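PDB 2UY1: cleavage stimulation factor 77 from Encephalitozoon cuniculi, which probably binds mRNA and, as a Suppressor of forked family member, probably acts as a helical scaffold in pre-mRNA 3'-end cleavage and polyadenylation. Local coordinates for residues E214-Y219 with M246-Y251; K231-V236 with M256-V261; Y252-D257 with L293-K298; L285-I290 with S445-D450. All coordinates share one frame; numbering follows the deposited sequence.

Contact 1: E214-Y219 with M246-Y251; sequences EVYFFY and MFLSLY
F217 sets its ring against both F247 and Y251, two aromatic residues one turn apart on the neighbouring helix. With CG anti to the backbone N, the side chain leans across the groove from a backbone position that does not itself face the partner. Followed outward, its CB lies 4.0 Å from F247 CE2, and CG keeps to the same neighbour. CD1 touches both rings, F247 CZ at 3.8 Å and Y251 CE1 at 3.3 Å, the latter a tight contact, while CE1 goes on with Y251. F442 of helix 434-446 also meets the F217 ring edge-to-face.

The three rings form an aromatic cluster of two offset edge-to-face pairs. F247 turns its edge to the face of F217, planes at 76° and centroids 5.7 Å apart; F217 in turn presents its edge to the face of Y251, at 65° and 5.0 Å. Flat, rigid rings suit this place because they span a wide separation: the axes of segments 214-219 and 247-251 stay 10.5 Å apart. Beside F247, branched L248 turns toward Y216; its CD1 touches Y216 CB at 3.8 Å. Both tyrosines place their hydroxyls on polar partners, Y216 OH on F210 O, Y251 OH on E221 and S220.

Segments 214-219 and 247-251 run roughly parallel, 28° apart, and their helices 213-225 and 247-255 are alternate helices of an alpha-helical solenoid; helix 229-242, which connects them in the chain, packs on Y216 and Y251, and helix 434-446 covers F247 and F218.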
# COMPACT_ATOMS: atom_id res chain seq x y z
N GLU B 214 -8.82 26.54 -12.45
CA GLU B 214 -7.83 25.97 -13.40
C GLU B 214 -7.67 26.84 -14.62
O GLU B 214 -6.59 27.03 -15.09
CB GLU B 214 -8.25 24.59 -13.88
CG GLU B 214 -8.24 23.57 -12.82
CD GLU B 214 -9.62 23.19 -12.29
OE1 GLU B 214 -10.42 24.09 -11.91
OE2 GLU B 214 -9.85 21.95 -12.20
N VAL B 215 -8.78 27.37 -15.12
CA VAL B 215 -8.75 28.18 -16.33
C VAL B 215 -7.84 29.40 -16.17
O VAL B 215 -7.10 29.76 -17.09
CB VAL B 215 -10.16 28.67 -16.72
CG1 VAL B 215 -11.01 27.50 -17.20
CG2 VAL B 215 -10.82 29.37 -15.55
N TYR B 216 -7.89 30.01 -14.99
CA TYR B 216 -7.12 31.22 -14.70
C TYR B 216 -5.66 30.86 -14.61
O TYR B 216 -4.81 31.62 -15.08
CB TYR B 216 -7.62 31.89 -13.41
CG TYR B 216 -9.06 32.29 -13.50
CD1 TYR B 216 -9.43 33.57 -13.97
CD2 TYR B 216 -10.09 31.37 -13.21
CE1 TYR B 216 -10.80 33.93 -14.12
CE2 TYR B 216 -11.44 31.73 -13.35
CZ TYR B 216 -11.77 32.99 -13.81
OH TYR B 216 -13.10 33.36 -13.91
N PHE B 217 -5.35 29.72 -14.00
CA PHE B 217 -3.95 29.24 -13.96
C PHE B 217 -3.44 28.93 -15.40
O PHE B 217 -2.28 29.21 -15.69
CB PHE B 217 -3.79 28.02 -13.03
CG PHE B 217 -2.45 27.26 -13.19
CD1 PHE B 217 -1.37 27.57 -12.37
CD2 PHE B 217 -2.28 26.27 -14.20
CE1 PHE B 217 -0.14 26.85 -12.50
CE2 PHE B 217 -1.07 25.59 -14.39
CZ PHE B 217 0.03 25.89 -13.55
N PHE B 218 -4.27 28.32 -16.26
CA PHE B 218 -3.86 28.00 -17.65
C PHE B 218 -3.39 29.26 -18.41
O PHE B 218 -2.29 29.30 -18.99
CB PHE B 218 -4.99 27.43 -18.51
CG PHE B 218 -5.54 26.09 -18.07
CD1 PHE B 218 -4.84 25.20 -17.24
CD2 PHE B 218 -6.77 25.69 -18.58
CE1 PHE B 218 -5.39 23.95 -16.87
CE2 PHE B 218 -7.31 24.46 -18.22
CZ PHE B 218 -6.63 23.60 -17.35
N TYR B 219 -4.23 30.29 -18.40
CA TYR B 219 -3.93 31.59 -19.03
C TYR B 219 -2.78 32.31 -18.37
O TYR B 219 -1.90 32.86 -19.06
CB TYR B 219 -5.18 32.49 -19.04
CG TYR B 219 -5.16 33.64 -20.05
CD1 TYR B 219 -4.35 33.58 -21.18
CD2 TYR B 219 -6.02 34.73 -19.92
CE1 TYR B 219 -4.37 34.58 -22.13
CE2 TYR B 219 -6.01 35.78 -20.84
CZ TYR B 219 -5.21 35.70 -21.94
OH TYR B 219 -5.20 36.74 -22.86
N MET B 246 -8.69 27.73 -2.29
CA MET B 246 -7.36 28.19 -1.85
C MET B 246 -6.25 28.19 -2.94
O MET B 246 -5.36 29.00 -2.88
CB MET B 246 -6.94 27.34 -0.65
CG MET B 246 -5.53 27.55 -0.06
SD MET B 246 -5.56 26.97 1.64
CE MET B 246 -6.57 28.29 2.32
N PHE B 247 -6.29 27.26 -3.91
CA PHE B 247 -5.21 27.14 -4.95
C PHE B 247 -4.72 28.49 -5.55
O PHE B 247 -3.51 28.79 -5.56
CB PHE B 247 -5.62 26.17 -6.11
CG PHE B 247 -4.59 26.07 -7.19
CD1 PHE B 247 -3.61 25.03 -7.16
CD2 PHE B 247 -4.53 27.00 -8.23
CE1 PHE B 247 -2.65 24.95 -8.15
CE2 PHE B 247 -3.56 26.93 -9.21
CZ PHE B 247 -2.60 25.90 -9.18
N LEU B 248 -5.66 29.26 -6.11
CA LEU B 248 -5.30 30.47 -6.85
C LEU B 248 -4.70 31.53 -5.97
O LEU B 248 -3.90 32.31 -6.45
CB LEU B 248 -6.51 31.06 -7.64
CG LEU B 248 -6.81 30.58 -9.05
CD1 LEU B 248 -7.92 31.46 -9.63
CD2 LEU B 248 -5.64 30.63 -9.99
N SER B 249 -5.06 31.55 -4.68
CA SER B 249 -4.41 32.48 -3.73
C SER B 249 -2.99 32.06 -3.39
O SER B 249 -2.12 32.93 -3.23
CB SER B 249 -5.25 32.65 -2.46
OG SER B 249 -6.56 33.18 -2.80
N LEU B 250 -2.76 30.75 -3.26
CA LEU B 250 -1.43 30.21 -3.02
C LEU B 250 -0.47 30.45 -4.19
O LEU B 250 0.71 30.82 -3.99
CB LEU B 250 -1.49 28.70 -2.65
CG LEU B 250 -2.24 28.28 -1.38
CD1 LEU B 250 -1.90 26.84 -1.01
CD2 LEU B 250 -1.91 29.15 -0.20
N TYR B 251 -0.98 30.23 -5.40
CA TYR B 251 -0.28 30.55 -6.62
C TYR B 251 -0.04 32.08 -6.78
O TYR B 251 1.05 32.54 -7.11
CB TYR B 251 -1.13 30.02 -7.76
CG TYR B 251 -0.66 30.34 -9.17
CD1 TYR B 251 0.28 29.50 -9.81
CD2 TYR B 251 -1.21 31.40 -9.89
CE1 TYR B 251 0.70 29.76 -11.13
CE2 TYR B 251 -0.77 31.65 -11.24
CZ TYR B 251 0.16 30.82 -11.84
OH TYR B 251 0.57 31.04 -13.14

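Contact 2: K231-V236 with M256-V261; sequences KAKKVV and MDEEAV
K233, on helix 229-242, faces M256, the first residue to leave helical geometry after helix 247-255, with the CA atoms of K233 and M256 6.3 Å apart; D257 then adopts a positive phi, turning the chain toward helix 260-269. In this all-helical solenoid of the HAT/TPR type, the contact ties the side of one helix to the turn that ends the next.

M256 and K233 run alongside each other in opposite directions. The methionine is bent at chi2 (-69°), which carries its sulfur past the lysine stem, SD lying 3.9 Å from K233 CB, and brings its CE to helix 229-242. There CE rests 3.8 Å from A232 CB and also meets V236 CG2. A flexible, unbranched thioether fits well here, since it can thread between a small alanine and a branched valine, while S220 and Y251 of adjoining helices also lie against the methionine.

The lysine answers with an extended chain. Its methylenes lie along M256 CB, and its amino group reaches the turn; a long, charged side chain suits this place, since it spans the distance and meets two oxygens. NZ donates to M256 O at 2.8 Å, a carbonyl near the negative end of the helix dipole, which should suit a cation. E258, folded back at its own chi2, adds a salt bridge: its OE2 receives K233 NZ at 2.6 Å on the anti side, 17° out of the carboxylate plane.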
# COMPACT_ATOMS: atom_id res chain seq x y z
N LYS B 231 0.05 41.08 -17.14
CA LYS B 231 -1.29 40.65 -17.57
C LYS B 231 -1.71 39.38 -16.83
O LYS B 231 -2.85 39.25 -16.42
CB LYS B 231 -1.39 40.50 -19.11
CG LYS B 231 -2.83 40.32 -19.66
CD LYS B 231 -2.93 40.48 -21.21
CE LYS B 231 -4.18 39.77 -21.79
NZ LYS B 231 -5.44 39.72 -20.89
N ALA B 232 -0.77 38.46 -16.61
CA ALA B 232 -1.08 37.22 -15.85
C ALA B 232 -1.60 37.51 -14.44
O ALA B 232 -2.55 36.85 -13.97
CB ALA B 232 0.16 36.31 -15.78
N LYS B 233 -0.98 38.49 -13.76
CA LYS B 233 -1.31 38.81 -12.34
C LYS B 233 -2.71 39.32 -12.24
O LYS B 233 -3.42 39.06 -11.28
CB LYS B 233 -0.35 39.88 -11.78
CG LYS B 233 -0.55 40.20 -10.26
CD LYS B 233 0.72 40.85 -9.68
CE LYS B 233 0.64 41.16 -8.19
NZ LYS B 233 2.02 41.34 -7.52
N LYS B 234 -3.12 40.07 -13.25
CA LYS B 234 -4.45 40.61 -13.30
C LYS B 234 -5.48 39.51 -13.53
O LYS B 234 -6.54 39.54 -12.90
CB LYS B 234 -4.54 41.74 -14.36
CG LYS B 234 -4.03 43.10 -13.81
CD LYS B 234 -2.72 43.61 -14.43
CE LYS B 234 -2.63 45.17 -14.40
NZ LYS B 234 -1.21 45.71 -14.56
N VAL B 235 -5.14 38.54 -14.39
CA VAL B 235 -6.02 37.34 -14.66
C VAL B 235 -6.24 36.51 -13.36
O VAL B 235 -7.33 35.99 -13.14
CB VAL B 235 -5.43 36.40 -15.78
CG1 VAL B 235 -6.26 35.12 -15.95
CG2 VAL B 235 -5.33 37.11 -17.12
N VAL B 236 -5.20 36.41 -12.53
CA VAL B 236 -5.26 35.66 -11.27
C VAL B 236 -6.11 36.36 -10.24
O VAL B 236 -6.95 35.72 -9.58
CB VAL B 236 -3.89 35.36 -10.65
CG1 VAL B 236 -4.07 34.59 -9.33
CG2 VAL B 236 -3.03 34.55 -11.60
N MET B 256 3.28 35.43 -8.00
CA MET B 256 3.11 36.88 -8.23
C MET B 256 3.64 37.75 -7.09
O MET B 256 3.42 38.97 -7.12
CB MET B 256 1.65 37.19 -8.45
CG MET B 256 1.00 36.28 -9.43
SD MET B 256 1.67 36.59 -11.03
CE MET B 256 0.68 35.50 -12.06
N ASP B 257 4.32 37.14 -6.11
CA ASP B 257 5.07 37.82 -5.06
C ASP B 257 4.20 38.73 -4.17
O ASP B 257 4.50 39.91 -3.97
CB ASP B 257 6.22 38.62 -5.69
CG ASP B 257 7.27 39.06 -4.67
OD1 ASP B 257 7.21 38.61 -3.52
OD2 ASP B 257 8.15 39.90 -5.03
N GLU B 258 3.16 38.13 -3.57
CA GLU B 258 2.22 38.87 -2.72
C GLU B 258 2.02 38.23 -1.32
O GLU B 258 1.02 37.50 -1.12
CB GLU B 258 0.88 39.00 -3.43
CG GLU B 258 0.88 39.90 -4.63
CD GLU B 258 1.02 41.41 -4.28
OE1 GLU B 258 0.49 41.84 -3.20
OE2 GLU B 258 1.66 42.12 -5.08
N GLU B 259 2.93 38.53 -0.37
CA GLU B 259 2.97 37.90 0.98
C GLU B 259 1.69 38.13 1.77
O GLU B 259 1.38 37.39 2.71
CB GLU B 259 4.19 38.39 1.79
CG GLU B 259 4.59 37.45 2.92
CD GLU B 259 5.84 37.81 3.70
OE1 GLU B 259 6.68 38.63 3.25
OE2 GLU B 259 6.02 37.22 4.79
N ALA B 260 0.93 39.17 1.39
CA ALA B 260 -0.28 39.56 2.15
C ALA B 260 -1.37 38.51 2.14
O ALA B 260 -2.24 38.47 3.04
CB ALA B 260 -0.86 40.91 1.65
N VAL B 261 -1.34 37.65 1.12
CA VAL B 261 -2.40 36.65 0.96
C VAL B 261 -2.46 35.65 2.11
O VAL B 261 -3.55 35.23 2.52
CB VAL B 261 -2.42 35.97 -0.49
CG1 VAL B 261 -2.37 37.09 -1.58
CG2 VAL B 261 -1.31 34.95 -0.66

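Contact 3: Y252-D257 with L293-K298; sequences YGLVMD and LNYVLK
The polar part of this contact belongs to Y295, whose OH donates to D257 OD1 at 2.7 Å; the position of that carboxylate oxygen is somewhat uncertain, so the exact length carries little weight. CG of Y295 is anti to the backbone N (chi1 171°), which sends the long phenol past helix 247-255 to the turn beyond it. D257 reaches back from the exposed side of the turn, its carboxylate plane 33° from the ring. Tyrosine is apt here, with a ring to fill the interface and a hydroxyl to reach the exposed aspartate.

On its way the ring passes the backbone edge-on. G253 O approaches the edge of Y295 near the ring plane, 3.4 Å from CE1. The CA atoms of L254 and Y295 are only 5.9 Å apart.

Apolar packing is supplied by L254, whose CD1 stands 4.5 Å from Y295 CD1 and 4.1 Å from Y295 CA. Its CD2 meets N294 ND2 at 3.7 Å, a van der Waals contact of methyl with amide, the two side chains crossing at about a right angle. The other end of that amide is used as well: N294 OD1 accepts from K298 NZ at 3.1 Å, the donor tilted 29° from the carbonyl plane. K298 NZ also bonds to backbone of the other protein chain, and L254 and N294 pack on an aromatic side chain there, so this flank borders the chain interface.

The C-terminal end of helix 247-255 thus meets helix 282-300, with Y262 of the intervening helix 260-269 against the Y295 ring; helices 302-311 and 319-333 also pack on helix 282-300, the latter reaching N294 through Y324.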
# COMPACT_ATOMS: atom_id res chain seq x y z
N TYR B 252 -1.07 32.87 -6.56
CA TYR B 252 -0.89 34.35 -6.43
C TYR B 252 0.19 34.73 -5.40
O TYR B 252 1.12 35.41 -5.73
CB TYR B 252 -2.27 34.95 -6.06
CG TYR B 252 -2.35 36.50 -6.15
CD1 TYR B 252 -2.22 37.16 -7.37
CD2 TYR B 252 -2.60 37.27 -5.00
CE1 TYR B 252 -2.29 38.59 -7.44
CE2 TYR B 252 -2.68 38.68 -5.05
CZ TYR B 252 -2.52 39.33 -6.26
OH TYR B 252 -2.63 40.75 -6.31
N GLY B 253 0.14 34.24 -4.17
CA GLY B 253 1.16 34.65 -3.21
C GLY B 253 2.55 34.32 -3.71
O GLY B 253 3.44 35.16 -3.75
N LEU B 254 2.74 33.06 -4.13
CA LEU B 254 4.07 32.62 -4.49
C LEU B 254 4.58 33.12 -5.84
O LEU B 254 5.73 33.51 -5.96
CB LEU B 254 4.18 31.09 -4.41
CG LEU B 254 5.59 30.49 -4.60
CD1 LEU B 254 6.64 30.95 -3.57
CD2 LEU B 254 5.44 28.93 -4.64
N VAL B 255 3.76 33.00 -6.87
CA VAL B 255 4.25 33.22 -8.25
C VAL B 255 4.25 34.73 -8.57
O VAL B 255 5.13 35.24 -9.30
CB VAL B 255 3.35 32.45 -9.25
CG1 VAL B 255 3.46 32.97 -10.70
CG2 VAL B 255 3.63 30.93 -9.19
N MET B 256 3.28 35.43 -8.00
CA MET B 256 3.11 36.88 -8.23
C MET B 256 3.64 37.75 -7.09
O MET B 256 3.42 38.97 -7.12
CB MET B 256 1.65 37.19 -8.45
CG MET B 256 1.00 36.28 -9.43
SD MET B 256 1.67 36.59 -11.03
CE MET B 256 0.68 35.50 -12.06
N ASP B 257 4.32 37.14 -6.11
CA ASP B 257 5.07 37.82 -5.06
C ASP B 257 4.20 38.73 -4.17
O ASP B 257 4.50 39.91 -3.97
CB ASP B 257 6.22 38.62 -5.69
CG ASP B 257 7.27 39.06 -4.67
OD1 ASP B 257 7.21 38.61 -3.52
OD2 ASP B 257 8.15 39.90 -5.03
N LEU B 293 5.36 29.81 5.07
CA LEU B 293 6.77 29.47 5.35
C LEU B 293 7.58 29.24 4.09
O LEU B 293 8.74 29.68 4.02
CB LEU B 293 6.92 28.24 6.30
CG LEU B 293 6.57 28.47 7.78
CD1 LEU B 293 6.37 27.12 8.47
CD2 LEU B 293 7.62 29.26 8.51
N ASN B 294 6.99 28.51 3.12
CA ASN B 294 7.64 28.21 1.83
C ASN B 294 7.96 29.45 1.06
O ASN B 294 9.07 29.57 0.47
CB ASN B 294 6.78 27.34 0.90
CG ASN B 294 7.45 27.09 -0.46
OD1 ASN B 294 8.48 26.44 -0.55
ND2 ASN B 294 6.86 27.60 -1.52
N TYR B 295 6.98 30.35 1.04
CA TYR B 295 7.13 31.70 0.44
C TYR B 295 8.36 32.41 1.03
O TYR B 295 9.23 32.91 0.29
CB TYR B 295 5.86 32.56 0.65
CG TYR B 295 6.05 34.03 0.24
CD1 TYR B 295 5.62 34.50 -1.01
CD2 TYR B 295 6.74 34.94 1.07
CE1 TYR B 295 5.82 35.86 -1.39
CE2 TYR B 295 7.01 36.27 0.63
CZ TYR B 295 6.52 36.72 -0.56
OH TYR B 295 6.74 38.06 -0.95
N VAL B 296 8.42 32.45 2.35
CA VAL B 296 9.49 33.13 3.05
C VAL B 296 10.84 32.48 2.84
O VAL B 296 11.81 33.18 2.65
CB VAL B 296 9.17 33.37 4.54
CG1 VAL B 296 10.38 33.96 5.27
CG2 VAL B 296 8.00 34.30 4.68
N LEU B 297 10.92 31.13 2.87
CA LEU B 297 12.14 30.43 2.55
C LEU B 297 12.62 30.79 1.16
O LEU B 297 13.82 30.98 0.91
CB LEU B 297 11.90 28.89 2.59
CG LEU B 297 13.08 27.95 2.36
CD1 LEU B 297 14.27 28.19 3.31
CD2 LEU B 297 12.65 26.42 2.36
N LYS B 298 11.71 30.83 0.22
CA LYS B 298 12.10 31.15 -1.15
C LYS B 298 12.55 32.61 -1.34
O LYS B 298 13.49 32.87 -2.09
CB LYS B 298 10.98 30.81 -2.13
CG LYS B 298 10.66 29.28 -2.20
CD LYS B 298 11.57 28.57 -3.18
CE LYS B 298 11.43 27.04 -3.09
NZ LYS B 298 11.31 26.54 -1.69

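Contact 4: L285-I290 with S445-D450; sequences LDLLRI and SFNFLD
L287 lays its isobutyl group over the end of helix 434-446, where the chain leaves helical geometry at N447. CD1 makes the closest approach, 3.4 Å from F446 O and 3.9 Å from F448 N, while CD2 lies 3.9 Å from N447 OD1. These are packing contacts with backbone and amide atoms, and the oxygens find their bonding partners nearby: F446 O accepts from N291 ND2, which also donates to L287 O, and N447 OD1 accepts from I453 N. N291 thereby links the two backbones just beside the leucine, an asparagine amide suiting a site where two carbonyls from different segments come close.

One turn further along helix 282-300, I290 continues the apolar surface. Its CG1 is anti to the carbonyl carbon (chi1 -83°), and the extended ethyl arm ends with CD1 3.8 Å from F448 CD2, crossing the phenylalanine at about a right angle. F448 points toward the helix from the extended chain after N447, and one face of its own ring is covered by L449, whose CG sits 3.7 Å above the plane over the centre. L287 and I290, three residues apart, both turn apolar ends to the chain leaving the helix.

F446 turns its ring elsewhere, toward helix 247-255, where it meets F247 edge-to-face and touches L250 and Y251. Helix 434-446, the last one modelled, and the chain after it therefore lie across the solenoid: helix 282-300 receives the turn, with L451 and I453 also covering L287, and helix 319-333 flanks I290 through V321 and Y324.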
# COMPACT_ATOMS: atom_id res chain seq x y z
N LEU B 285 -5.74 26.58 7.68
CA LEU B 285 -4.81 27.36 8.48
C LEU B 285 -3.43 26.73 8.53
O LEU B 285 -2.42 27.45 8.44
CB LEU B 285 -5.41 27.71 9.87
CG LEU B 285 -6.74 28.56 9.83
CD1 LEU B 285 -7.47 28.55 11.20
CD2 LEU B 285 -6.54 30.01 9.32
N ASP B 286 -3.36 25.41 8.68
CA ASP B 286 -2.08 24.70 8.63
C ASP B 286 -1.53 24.75 7.22
O ASP B 286 -0.37 25.00 7.07
CB ASP B 286 -2.20 23.25 9.08
CG ASP B 286 -2.32 23.09 10.61
OD1 ASP B 286 -1.88 23.99 11.39
OD2 ASP B 286 -2.84 22.02 11.03
N LEU B 287 -2.37 24.54 6.18
CA LEU B 287 -1.84 24.66 4.82
C LEU B 287 -1.41 26.08 4.43
O LEU B 287 -0.52 26.24 3.58
CB LEU B 287 -2.75 24.04 3.76
CG LEU B 287 -2.06 23.38 2.55
CD1 LEU B 287 -0.94 22.34 2.85
CD2 LEU B 287 -3.10 22.75 1.71
N LEU B 288 -1.99 27.10 5.06
CA LEU B 288 -1.55 28.47 4.83
C LEU B 288 -0.18 28.71 5.45
O LEU B 288 0.68 29.32 4.82
CB LEU B 288 -2.55 29.48 5.45
CG LEU B 288 -3.83 29.67 4.68
CD1 LEU B 288 -4.80 30.43 5.59
CD2 LEU B 288 -3.50 30.37 3.38
N ARG B 289 0.01 28.24 6.68
CA ARG B 289 1.26 28.39 7.39
C ARG B 289 2.42 27.76 6.68
O ARG B 289 3.47 28.38 6.49
CB ARG B 289 1.14 27.76 8.76
CG ARG B 289 0.32 28.58 9.72
CD ARG B 289 0.11 27.82 11.01
NE ARG B 289 -1.30 27.75 11.38
CZ ARG B 289 -1.82 28.18 12.52
NH1 ARG B 289 -1.05 28.74 13.44
NH2 ARG B 289 -3.13 28.06 12.75
N ILE B 290 2.24 26.51 6.28
CA ILE B 290 3.21 25.78 5.52
C ILE B 290 3.57 26.57 4.23
O ILE B 290 4.73 26.78 3.93
CB ILE B 290 2.68 24.31 5.25
CG1 ILE B 290 2.96 23.44 6.47
CG2 ILE B 290 3.28 23.75 3.91
CD1 ILE B 290 2.09 22.14 6.49
N SER B 445 2.28 20.24 -5.16
CA SER B 445 3.36 20.91 -4.44
C SER B 445 2.82 21.77 -3.29
O SER B 445 3.48 21.87 -2.26
CB SER B 445 4.11 21.82 -5.41
OG SER B 445 4.92 21.08 -6.31
N PHE B 446 1.67 22.42 -3.49
CA PHE B 446 1.07 23.25 -2.43
C PHE B 446 0.54 22.30 -1.36
O PHE B 446 0.58 22.65 -0.17
CB PHE B 446 -0.12 24.10 -2.89
CG PHE B 446 0.22 25.20 -3.87
CD1 PHE B 446 1.25 26.10 -3.64
CD2 PHE B 446 -0.55 25.39 -5.01
CE1 PHE B 446 1.57 27.13 -4.55
CE2 PHE B 446 -0.26 26.46 -5.90
CZ PHE B 446 0.81 27.31 -5.67
N ASN B 447 0.04 21.13 -1.78
CA ASN B 447 -0.48 20.10 -0.82
C ASN B 447 0.70 19.46 -0.05
O ASN B 447 1.77 19.40 -0.61
CB ASN B 447 -1.36 19.03 -1.55
CG ASN B 447 -2.68 19.60 -2.04
OD1 ASN B 447 -3.18 20.58 -1.47
ND2 ASN B 447 -3.25 19.01 -3.11
N PHE B 448 0.56 19.07 1.22
CA PHE B 448 1.70 18.52 2.00
C PHE B 448 1.23 17.22 2.64
O PHE B 448 0.32 17.21 3.48
CB PHE B 448 2.25 19.49 3.08
CG PHE B 448 3.37 18.90 3.96
CD1 PHE B 448 4.64 18.57 3.42
CD2 PHE B 448 3.15 18.64 5.31
CE1 PHE B 448 5.68 18.04 4.23
CE2 PHE B 448 4.16 18.10 6.11
CZ PHE B 448 5.43 17.81 5.57
N LEU B 449 1.84 16.12 2.24
CA LEU B 449 1.39 14.82 2.71
C LEU B 449 -0.13 14.68 2.44
O LEU B 449 -0.56 14.84 1.31
CB LEU B 449 1.74 14.66 4.18
CG LEU B 449 3.28 14.77 4.40
CD1 LEU B 449 3.59 14.48 5.81
CD2 LEU B 449 4.01 13.78 3.50
N ASP B 450 -0.93 14.38 3.48
CA ASP B 450 -2.37 14.18 3.35
C ASP B 450 -3.18 15.46 3.63
O ASP B 450 -4.43 15.49 3.51
CB ASP B 450 -2.80 13.06 4.29
CG ASP B 450 -2.61 13.42 5.72
OD1 ASP B 450 -1.42 13.55 6.13
OD2 ASP B 450 -3.65 13.58 6.41

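From the N terminus, contact 1 closes the first loop, joining helix 213-225 to helix 247-255 around helix 229-242. Contact 2 starts inside that loop and ends beyond it, so the two cross. Contact 3 opens on the turn where contact 2 ends, sharing M256 and D257, and carries the chain on to helix 282-300. Contact 4 starts within the loop of contact 3 and crosses it, reaching over 154 residues to the last modelled part of the chain. None nests in another. Contacts 1 and 3 join alternate helices, contact 2 ties helix 229-242 to the turn after helix 247-255, and contact 4 brings the distant end back, touching contact 3 where L254 CD2 packs on F446 CE1.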